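Local structure of uracil-DNA glycosylase (Epstein-Barr virus, 6LYJ) at residues V85-Q90 against L101-A106; P112-N117 against P214-Q219; L146-I151 against W169-V174. The protein belongs to the uracil-DNA glycosylase superfamily and has an alpha/beta fold whose helices and loops pack round a four-stranded parallel sheet. One frame throughout, in Å; residues are numbered along the deposited sequence.

Contact 1: residues V85-Q90 against L101-A106; sequences VVILGQ and LAFSVA
This is a small, wholly buried apolar contact, 153 Å² in both sides together, between the C-terminal half of an inner strand of the parallel sheet, 85-89, and the loop 101-106 that leads toward helix 113-125. F103 has the biggest share, and I87, G89 and A102 contribute about equally. One ring corner does the touching: F103 CE2 lies 3.9 Å from I87 CG2, the two side chains crossing at about a right angle. The ring reaches the strand with CG anti to its own carbonyl carbon (chi1 -67°), and I87 offers the branch methyl, which stands anti to the backbone N. At the ring edge, near the ring plane, L88 O approaches F103 CE2 to 3.5 Å, an aromatic C-H set against a carbonyl oxygen. G89 CA comes in obliquely at 4.0 Å from F103 CE2. Beside it the A102 methyl meets the strand backbone, A102 CB being 4.0 Å from G89 N, and here the two backbones come closest, G89 CA to A102 CA 5.2 Å. No hydrogen bond joins the segments. The loop is fixed by other bonds: F103 O to the Y93 hydroxyl, S104 OG to G135 O and L137 N, and A102 to the backbone of L147. F103 also meets the W190 ring, planes at about 55°, while L88 points its CB away from the loop and packs on I175. G89 and Q90 begin the GQDPYH sequence characteristic of this family, so the aromatic residue packed beside that strand end is consistent with a wall of the active-site pocket.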
loop_
_atom_site.group_PDB
_atom_site.type_symbol
_atom_site.label_atom_id
_atom_site.label_comp_id
_atom_site.label_asym_id
_atom_site.label_seq_id
_atom_site.Cartn_x
_atom_site.Cartn_y
_atom_site.Cartn_z
ATOM N N VAL A 85 -4.033 -11.040 -13.135
ATOM C CA VAL A 85 -4.381 -9.826 -12.409
ATOM C C VAL A 85 -3.102 -9.249 -11.822
ATOM O O VAL A 85 -2.293 -9.980 -11.240
ATOM C CB VAL A 85 -5.420 -10.086 -11.296
ATOM C CG1 VAL A 85 -5.771 -8.787 -10.580
ATOM C CG2 VAL A 85 -6.674 -10.722 -11.865
ATOM N N VAL A 86 -2.915 -7.942 -11.982
ATOM C CA VAL A 86 -1.798 -7.215 -11.390
ATOM C C VAL A 86 -2.372 -6.208 -10.404
ATOM O O VAL A 86 -3.234 -5.399 -10.766
ATOM C CB VAL A 86 -0.933 -6.512 -12.450
ATOM C CG1 VAL A 86 0.188 -5.733 -11.775
ATOM C CG2 VAL A 86 -0.348 -7.533 -13.415
ATOM N N ILE A 87 -1.918 -6.282 -9.157
ATOM C CA ILE A 87 -2.287 -5.340 -8.108
ATOM C C ILE A 87 -1.015 -4.618 -7.686
ATOM O O ILE A 87 -0.029 -5.264 -7.309
ATOM C CB ILE A 87 -2.939 -6.053 -6.913
ATOM C CG1 ILE A 87 -4.207 -6.789 -7.359
ATOM C CG2 ILE A 87 -3.259 -5.057 -5.812
ATOM C CD1 ILE A 87 -4.815 -7.664 -6.292
ATOM N N LEU A 88 -1.036 -3.286 -7.745
ATOM C CA LEU A 88 0.134 -2.471 -7.440
ATOM C C LEU A 88 0.075 -1.923 -6.020
ATOM O O LEU A 88 -0.925 -1.318 -5.619
ATOM C CB LEU A 88 0.263 -1.304 -8.420
ATOM C CG LEU A 88 0.523 -1.642 -9.886
ATOM C CD1 LEU A 88 0.998 -0.406 -10.628
ATOM C CD2 LEU A 88 1.542 -2.769 -10.002
ATOM N N GLY A 89 1.173 -2.098 -5.285
ATOM C CA GLY A 89 1.416 -1.401 -4.047
ATOM C C GLY A 89 2.507 -0.359 -4.238
ATOM O O GLY A 89 3.032 -0.160 -5.332
ATOM N N GLN A 90 2.847 0.308 -3.133
ATOM C CA GLN A 90 3.897 1.321 -3.168
ATOM C C GLN A 90 5.217 0.708 -2.712
ATOM O O GLN A 90 5.941 0.120 -3.522
ATOM C CB GLN A 90 3.522 2.535 -2.303
ATOM C CG GLN A 90 2.334 3.326 -2.846
ATOM C CD GLN A 90 1.876 4.451 -1.928
ATOM O OE1 GLN A 90 2.610 4.893 -1.044
ATOM N NE2 GLN A 90 0.650 4.916 -2.138
ATOM N N LEU A 101 5.411 -9.580 -1.057
ATOM C CA LEU A 101 4.189 -9.357 -1.815
ATOM C C LEU A 101 3.591 -8.012 -1.420
ATOM O O LEU A 101 3.718 -7.574 -0.273
ATOM C CB LEU A 101 3.156 -10.459 -1.544
ATOM C CG LEU A 101 3.578 -11.933 -1.594
ATOM C CD1 LEU A 101 2.435 -12.834 -1.153
ATOM C CD2 LEU A 101 4.030 -12.314 -2.981
ATOM N N ALA A 102 2.941 -7.354 -2.376
ATOM C CA ALA A 102 2.176 -6.159 -2.045
ATOM C C ALA A 102 1.036 -6.505 -1.093
ATOM O O ALA A 102 0.398 -7.554 -1.223
ATOM C CB ALA A 102 1.619 -5.512 -3.314
ATOM N N PHE A 103 0.821 -5.630 -0.103
ATOM C CA PHE A 103 -0.314 -5.663 0.823
ATOM C C PHE A 103 -0.307 -6.843 1.792
ATOM O O PHE A 103 -0.765 -6.712 2.932
ATOM C CB PHE A 103 -1.637 -5.633 0.047
ATOM C CG PHE A 103 -1.867 -4.338 -0.678
ATOM C CD1 PHE A 103 -2.129 -3.173 0.029
ATOM C CD2 PHE A 103 -1.795 -4.277 -2.059
ATOM C CE1 PHE A 103 -2.326 -1.969 -0.632
ATOM C CE2 PHE A 103 -1.995 -3.079 -2.730
ATOM C CZ PHE A 103 -2.257 -1.923 -2.014
ATOM N N SER A 104 0.209 -7.986 1.360
ATOM C CA SER A 104 0.187 -9.183 2.187
ATOM C C SER A 104 1.159 -9.069 3.358
ATOM O O SER A 104 2.168 -8.362 3.296
ATOM C CB SER A 104 0.541 -10.402 1.331
ATOM O OG SER A 104 0.499 -11.595 2.083
ATOM N N VAL A 105 0.847 -9.786 4.440
ATOM C CA VAL A 105 1.782 -9.983 5.540
ATOM C C VAL A 105 1.867 -11.476 5.828
ATOM O O VAL A 105 0.950 -12.246 5.534
ATOM C CB VAL A 105 1.383 -9.203 6.818
ATOM C CG1 VAL A 105 1.398 -7.696 6.563
ATOM C CG2 VAL A 105 0.017 -9.650 7.320
ATOM N N ALA A 106 2.983 -11.875 6.434
ATOM C CA ALA A 106 3.218 -13.277 6.746
ATOM C C ALA A 106 2.226 -13.781 7.793
ATOM O O ALA A 106 1.586 -13.008 8.514
ATOM C CB ALA A 106 4.653 -13.482 7.230
#

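Contact 2: residues P112-N117 against P214-Q219; sequences PPSLRN and PSPLAQ
P214-L217 belong to the HPSPL sequence characteristic of uracil-DNA glycosylases, which forms the family's leucine loop; the segment runs on to Q219 and lies against the first turn of helix 113-125. N117 makes the polar link. Its CG is anti to the carbonyl carbon, which carries the amide toward the loop, and N117 ND2 donates to P214 O at 2.7 Å with an N-H...O angle of 162°. The oxygen lies in the plane of the amide, and the donor approaches it end-on, between its lone pairs (C=O...N 167°). The rest is packing against proline rings: P113 CB rests 3.6 Å from P216 CD, and S114 CB is 4.1 Å from P214 CG. S114 OG, 3.4 Å from S215 CA, has its polar partner in an acidic side chain of the chain of another protein; that chain also packs an acidic side chain on P113 and a polar one on L217. The loop is shaped by an ST turn, in which S215 OG accepts from L217 N at 3.2 Å, and S215 N bonds H213 ND1. P112 takes the N-cap position, and P112 O receives the backbone N-H of R116 at 3.0 Å, opening the helix; N117 N follows with its bond to P113 O.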
loop_
_atom_site.group_PDB
_atom_site.type_symbol
_atom_site.label_atom_id
_atom_site.label_comp_id
_atom_site.label_asym_id
_atom_site.label_seq_id
_atom_site.Cartn_x
_atom_site.Cartn_y
_atom_site.Cartn_z
ATOM N N PRO A 112 -3.038 -5.689 8.233
ATOM C CA PRO A 112 -2.906 -4.222 8.168
ATOM C C PRO A 112 -4.196 -3.571 7.699
ATOM O O PRO A 112 -5.054 -4.239 7.104
ATOM C CB PRO A 112 -1.772 -4.009 7.150
ATOM C CG PRO A 112 -1.672 -5.294 6.399
ATOM C CD PRO A 112 -2.132 -6.382 7.302
ATOM N N PRO A 113 -4.362 -2.264 7.939
ATOM C CA PRO A 113 -5.670 -1.626 7.673
ATOM C C PRO A 113 -6.124 -1.690 6.221
ATOM O O PRO A 113 -7.296 -2.003 5.952
ATOM C CB PRO A 113 -5.441 -0.179 8.136
ATOM C CG PRO A 113 -4.354 -0.274 9.158
ATOM C CD PRO A 113 -3.442 -1.359 8.653
ATOM N N SER A 114 -5.227 -1.400 5.270
ATOM C CA SER A 114 -5.613 -1.438 3.861
ATOM C C SER A 114 -6.047 -2.837 3.449
ATOM O O SER A 114 -6.978 -2.999 2.653
ATOM C CB SER A 114 -4.459 -0.958 2.979
ATOM O OG SER A 114 -4.224 0.431 3.133
ATOM N N LEU A 115 -5.386 -3.863 3.984
ATOM C CA LEU A 115 -5.761 -5.226 3.636
ATOM C C LEU A 115 -7.115 -5.582 4.239
ATOM O O LEU A 115 -7.909 -6.301 3.620
ATOM C CB LEU A 115 -4.675 -6.205 4.084
ATOM C CG LEU A 115 -4.865 -7.666 3.665
ATOM C CD1 LEU A 115 -5.200 -7.771 2.180
ATOM C CD2 LEU A 115 -3.609 -8.461 3.980
ATOM N N ARG A 116 -7.390 -5.097 5.454
ATOM C CA ARG A 116 -8.724 -5.250 6.026
ATOM C C ARG A 116 -9.789 -4.637 5.122
ATOM O O ARG A 116 -10.858 -5.225 4.924
ATOM C CB ARG A 116 -8.781 -4.614 7.416
ATOM C CG ARG A 116 -8.124 -5.439 8.504
ATOM C CD ARG A 116 -8.535 -4.951 9.884
ATOM N NE ARG A 116 -7.789 -5.626 10.939
ATOM C CZ ARG A 116 -8.044 -6.862 11.358
ATOM N NH1 ARG A 116 -9.031 -7.561 10.813
ATOM N NH2 ARG A 116 -7.311 -7.398 12.324
ATOM N N ASN A 117 -9.528 -3.443 4.582
ATOM C CA ASN A 117 -10.530 -2.819 3.718
ATOM C C ASN A 117 -10.651 -3.531 2.372
ATOM O O ASN A 117 -11.746 -3.586 1.791
ATOM C CB ASN A 117 -10.210 -1.341 3.525
ATOM C CG ASN A 117 -10.543 -0.518 4.753
ATOM O OD1 ASN A 117 -11.295 -0.965 5.618
ATOM N ND2 ASN A 117 -10.004 0.698 4.827
ATOM N N PRO A 214 -7.472 1.800 -0.779
ATOM C CA PRO A 214 -8.233 1.122 0.280
ATOM C C PRO A 214 -7.894 1.579 1.690
ATOM O O PRO A 214 -8.547 1.122 2.635
ATOM C CB PRO A 214 -7.860 -0.352 0.077
ATOM C CG PRO A 214 -6.486 -0.293 -0.525
ATOM C CD PRO A 214 -6.555 0.873 -1.468
ATOM N N SER A 215 -6.903 2.447 1.863
ATOM C CA SER A 215 -6.515 2.895 3.192
ATOM C C SER A 215 -7.729 3.435 3.950
ATOM O O SER A 215 -8.571 4.128 3.361
ATOM C CB SER A 215 -5.438 3.979 3.092
ATOM O OG SER A 215 -5.128 4.509 4.367
ATOM N N PRO A 216 -7.839 3.167 5.254
ATOM C CA PRO A 216 -8.906 3.805 6.042
ATOM C C PRO A 216 -8.827 5.321 6.032
ATOM O O PRO A 216 -9.851 5.980 6.244
ATOM C CB PRO A 216 -8.681 3.245 7.454
ATOM C CG PRO A 216 -7.229 2.912 7.490
ATOM C CD PRO A 216 -6.895 2.422 6.102
ATOM N N LEU A 217 -7.642 5.888 5.789
ATOM C CA LEU A 217 -7.511 7.339 5.686
ATOM C C LEU A 217 -8.314 7.898 4.518
ATOM O O LEU A 217 -8.818 9.026 4.595
ATOM C CB LEU A 217 -6.036 7.718 5.537
ATOM C CG LEU A 217 -5.089 7.306 6.666
ATOM C CD1 LEU A 217 -3.665 7.690 6.324
ATOM C CD2 LEU A 217 -5.504 7.949 7.981
ATOM N N ALA A 218 -8.420 7.146 3.424
ATOM C CA ALA A 218 -9.160 7.574 2.245
ATOM C C ALA A 218 -10.587 7.040 2.212
ATOM O O ALA A 218 -11.284 7.238 1.213
ATOM C CB ALA A 218 -8.418 7.145 0.977
ATOM N N GLN A 219 -11.033 6.364 3.272
ATOM C CA GLN A 219 -12.303 5.644 3.219
ATOM C C GLN A 219 -13.484 6.607 3.246
ATOM O O GLN A 219 -14.267 6.678 2.292
ATOM C CB GLN A 219 -12.397 4.645 4.372
ATOM C CG GLN A 219 -13.758 3.973 4.486
ATOM C CD GLN A 219 -13.680 2.581 5.082
ATOM O OE1 GLN A 219 -13.001 1.701 4.553
ATOM N NE2 GLN A 219 -14.380 2.376 6.191
#

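Contact 3: residues L146-I151 against W169-V174; sequences LLLNTI and WFTDHV
T171 holds its OG1 between the backbone N and the carbonyl carbon (chi1 54°), and its CG2 then lies anti to the carbonyl carbon; this rotation turns both branches onto the end of the strand and the residue after it, N149 and T150. L148 has CG anti to its backbone N, which extends its two methyls toward the helix. T171 OG1 donates to T150 O at 2.6 Å, in the carbonyl plane and on a lone pair, with a C=O...O angle of 119°. The methyl works alongside, T171 CG2 lying 3.5 Å from N149 O and 4.1 Å from L148 CD1. One turn on, L148 CD2 meets V174 CG1 at 4.0 Å, the side chains crossing obliquely. The axes of strand 146-149 and helix 169-174 approach to 9.9 Å and run roughly antiparallel, 150° between their directions, as in a strand-to-helix return of an alpha/beta fold. T150 OG1 in turn bonds G89 O and Q90 O, joining T150 to the end of strand 85-89 and the residue after it. T171 OG1 also bonds W167 O within the helix. Between the two segments this hydroxyl makes the one hydrogen bond, the rest being methyl packing, and competition with W167 O for its single hydrogen would probably weaken it.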
loop_
_atom_site.group_PDB
_atom_site.type_symbol
_atom_site.label_atom_id
_atom_site.label_comp_id
_atom_site.label_asym_id
_atom_site.label_seq_id
_atom_site.Cartn_x
_atom_site.Cartn_y
_atom_site.Cartn_z
ATOM N N LEU A 146 -0.499 -11.064 -9.536
ATOM C CA LEU A 146 0.816 -10.497 -9.271
ATOM C C LEU A 146 0.663 -9.327 -8.308
ATOM O O LEU A 146 0.035 -8.317 -8.643
ATOM C CB LEU A 146 1.500 -10.054 -10.566
ATOM C CG LEU A 146 2.999 -9.778 -10.423
ATOM C CD1 LEU A 146 3.742 -11.097 -10.258
ATOM C CD2 LEU A 146 3.557 -8.995 -11.606
ATOM N N LEU A 147 1.231 -9.473 -7.114
ATOM C CA LEU A 147 1.137 -8.478 -6.047
ATOM C C LEU A 147 2.447 -7.696 -6.036
ATOM O O LEU A 147 3.384 -8.020 -5.305
ATOM C CB LEU A 147 0.862 -9.159 -4.710
ATOM C CG LEU A 147 -0.471 -9.916 -4.645
ATOM C CD1 LEU A 147 -0.437 -11.002 -3.582
ATOM C CD2 LEU A 147 -1.617 -8.945 -4.386
ATOM N N LEU A 148 2.505 -6.654 -6.860
ATOM C CA LEU A 148 3.746 -5.970 -7.199
ATOM C C LEU A 148 3.808 -4.609 -6.515
ATOM O O LEU A 148 3.051 -3.697 -6.863
ATOM C CB LEU A 148 3.868 -5.818 -8.713
ATOM C CG LEU A 148 5.100 -5.053 -9.196
ATOM C CD1 LEU A 148 6.368 -5.772 -8.767
ATOM C CD2 LEU A 148 5.048 -4.877 -10.716
ATOM N N ASN A 149 4.719 -4.475 -5.554
ATOM C CA ASN A 149 5.108 -3.173 -5.027
ATOM C C ASN A 149 6.017 -2.476 -6.031
ATOM O O ASN A 149 6.956 -3.085 -6.551
ATOM C CB ASN A 149 5.834 -3.326 -3.688
ATOM C CG ASN A 149 4.889 -3.515 -2.522
ATOM O OD1 ASN A 149 3.769 -3.004 -2.523
ATOM N ND2 ASN A 149 5.340 -4.251 -1.512
ATOM N N THR A 150 5.747 -1.193 -6.302
ATOM C CA THR A 150 6.591 -0.468 -7.248
ATOM C C THR A 150 7.998 -0.257 -6.695
ATOM O O THR A 150 8.959 -0.163 -7.469
ATOM C CB THR A 150 5.955 0.879 -7.613
ATOM O OG1 THR A 150 5.547 1.561 -6.424
ATOM C CG2 THR A 150 4.740 0.688 -8.506
ATOM N N ILE A 151 8.137 -0.178 -5.373
ATOM C CA ILE A 151 9.427 -0.115 -4.693
ATOM C C ILE A 151 9.598 -1.410 -3.912
ATOM O O ILE A 151 8.712 -1.792 -3.139
ATOM C CB ILE A 151 9.526 1.110 -3.766
ATOM C CG1 ILE A 151 9.159 2.397 -4.507
ATOM C CG2 ILE A 151 10.916 1.220 -3.158
ATOM C CD1 ILE A 151 10.002 2.653 -5.748
ATOM N N TRP A 169 12.235 2.435 -11.832
ATOM C CA TRP A 169 12.556 2.107 -13.220
ATOM C C TRP A 169 12.282 0.636 -13.517
ATOM O O TRP A 169 11.656 0.297 -14.533
ATOM C CB TRP A 169 14.020 2.452 -13.511
ATOM C CG TRP A 169 14.582 1.692 -14.667
ATOM C CD1 TRP A 169 14.462 2.002 -15.989
ATOM C CD2 TRP A 169 15.331 0.474 -14.604
ATOM N NE1 TRP A 169 15.099 1.055 -16.755
ATOM C CE2 TRP A 169 15.638 0.105 -15.929
ATOM C CE3 TRP A 169 15.773 -0.342 -13.556
ATOM C CZ2 TRP A 169 16.369 -1.043 -16.233
ATOM C CZ3 TRP A 169 16.495 -1.483 -13.863
ATOM C CH2 TRP A 169 16.788 -1.820 -15.189
ATOM N N PHE A 170 12.696 -0.252 -12.609
ATOM C CA PHE A 170 12.552 -1.683 -12.855
ATOM C C PHE A 170 11.085 -2.092 -12.861
ATOM O O PHE A 170 10.637 -2.809 -13.763
ATOM C CB PHE A 170 13.335 -2.486 -11.816
ATOM C CG PHE A 170 13.088 -3.972 -11.892
ATOM C CD1 PHE A 170 13.463 -4.691 -13.017
ATOM C CD2 PHE A 170 12.483 -4.647 -10.842
ATOM C CE1 PHE A 170 13.231 -6.060 -13.101
ATOM C CE2 PHE A 170 12.254 -6.020 -10.917
ATOM C CZ PHE A 170 12.630 -6.723 -12.047
ATOM N N THR A 171 10.321 -1.664 -11.850
ATOM C CA THR A 171 8.923 -2.084 -11.782
ATOM C C THR A 171 8.077 -1.422 -12.867
ATOM O O THR A 171 7.132 -2.045 -13.368
ATOM C CB THR A 171 8.343 -1.818 -10.387
ATOM O OG1 THR A 171 8.539 -0.448 -10.013
ATOM C CG2 THR A 171 9.007 -2.727 -9.359
ATOM N N ASP A 172 8.396 -0.180 -13.258
ATOM C CA ASP A 172 7.781 0.407 -14.445
ATOM C C ASP A 172 7.999 -0.481 -15.663
ATOM O O ASP A 172 7.069 -0.742 -16.438
ATOM C CB ASP A 172 8.358 1.800 -14.711
ATOM C CG ASP A 172 7.704 2.889 -13.872
ATOM O OD1 ASP A 172 6.782 2.591 -13.085
ATOM O OD2 ASP A 172 8.128 4.054 -14.012
ATOM N N HIS A 173 9.243 -0.930 -15.863
ATOM C CA HIS A 173 9.530 -1.768 -17.021
ATOM C C HIS A 173 8.765 -3.085 -16.937
ATOM O O HIS A 173 8.240 -3.573 -17.946
ATOM C CB HIS A 173 11.037 -2.006 -17.129
ATOM C CG HIS A 173 11.449 -2.792 -18.337
ATOM N ND1 HIS A 173 11.420 -2.269 -19.612
ATOM C CD2 HIS A 173 11.929 -4.052 -18.459
ATOM C CE1 HIS A 173 11.848 -3.180 -20.468
ATOM N NE2 HIS A 173 12.165 -4.270 -19.793
ATOM N N VAL A 174 8.690 -3.670 -15.736
ATOM C CA VAL A 174 7.920 -4.897 -15.534
ATOM C C VAL A 174 6.458 -4.688 -15.923
ATOM O O VAL A 174 5.853 -5.529 -16.595
ATOM C CB VAL A 174 8.046 -5.381 -14.078
ATOM C CG1 VAL A 174 7.010 -6.460 -13.790
ATOM C CG2 VAL A 174 9.448 -5.909 -13.814
#

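In the fold
Contacts 1 and 3 lie 10 Å apart, centre to centre, on neighbouring strands: V85 O to L146 N (2.7 Å) is a probable hydrogen bond between strands 85-89 and 145-149. They use opposite faces of the sheet, with loop 101-106 on one and helix 167-181 on the other. The centres of contacts 1 and 2 are about 13 Å apart, and packing of F103 O on L115 CD2 and V105 on P112 joins them; those of contacts 2 and 3 are about 21 Å apart, nearest atoms about 8 Å. Along the chain, contact 1 comes first and contact 3 falls between the two halves of contact 2. The sheet thus stands between helix 167-181 and loop 101-106, with helix 113-125 beyond that loop.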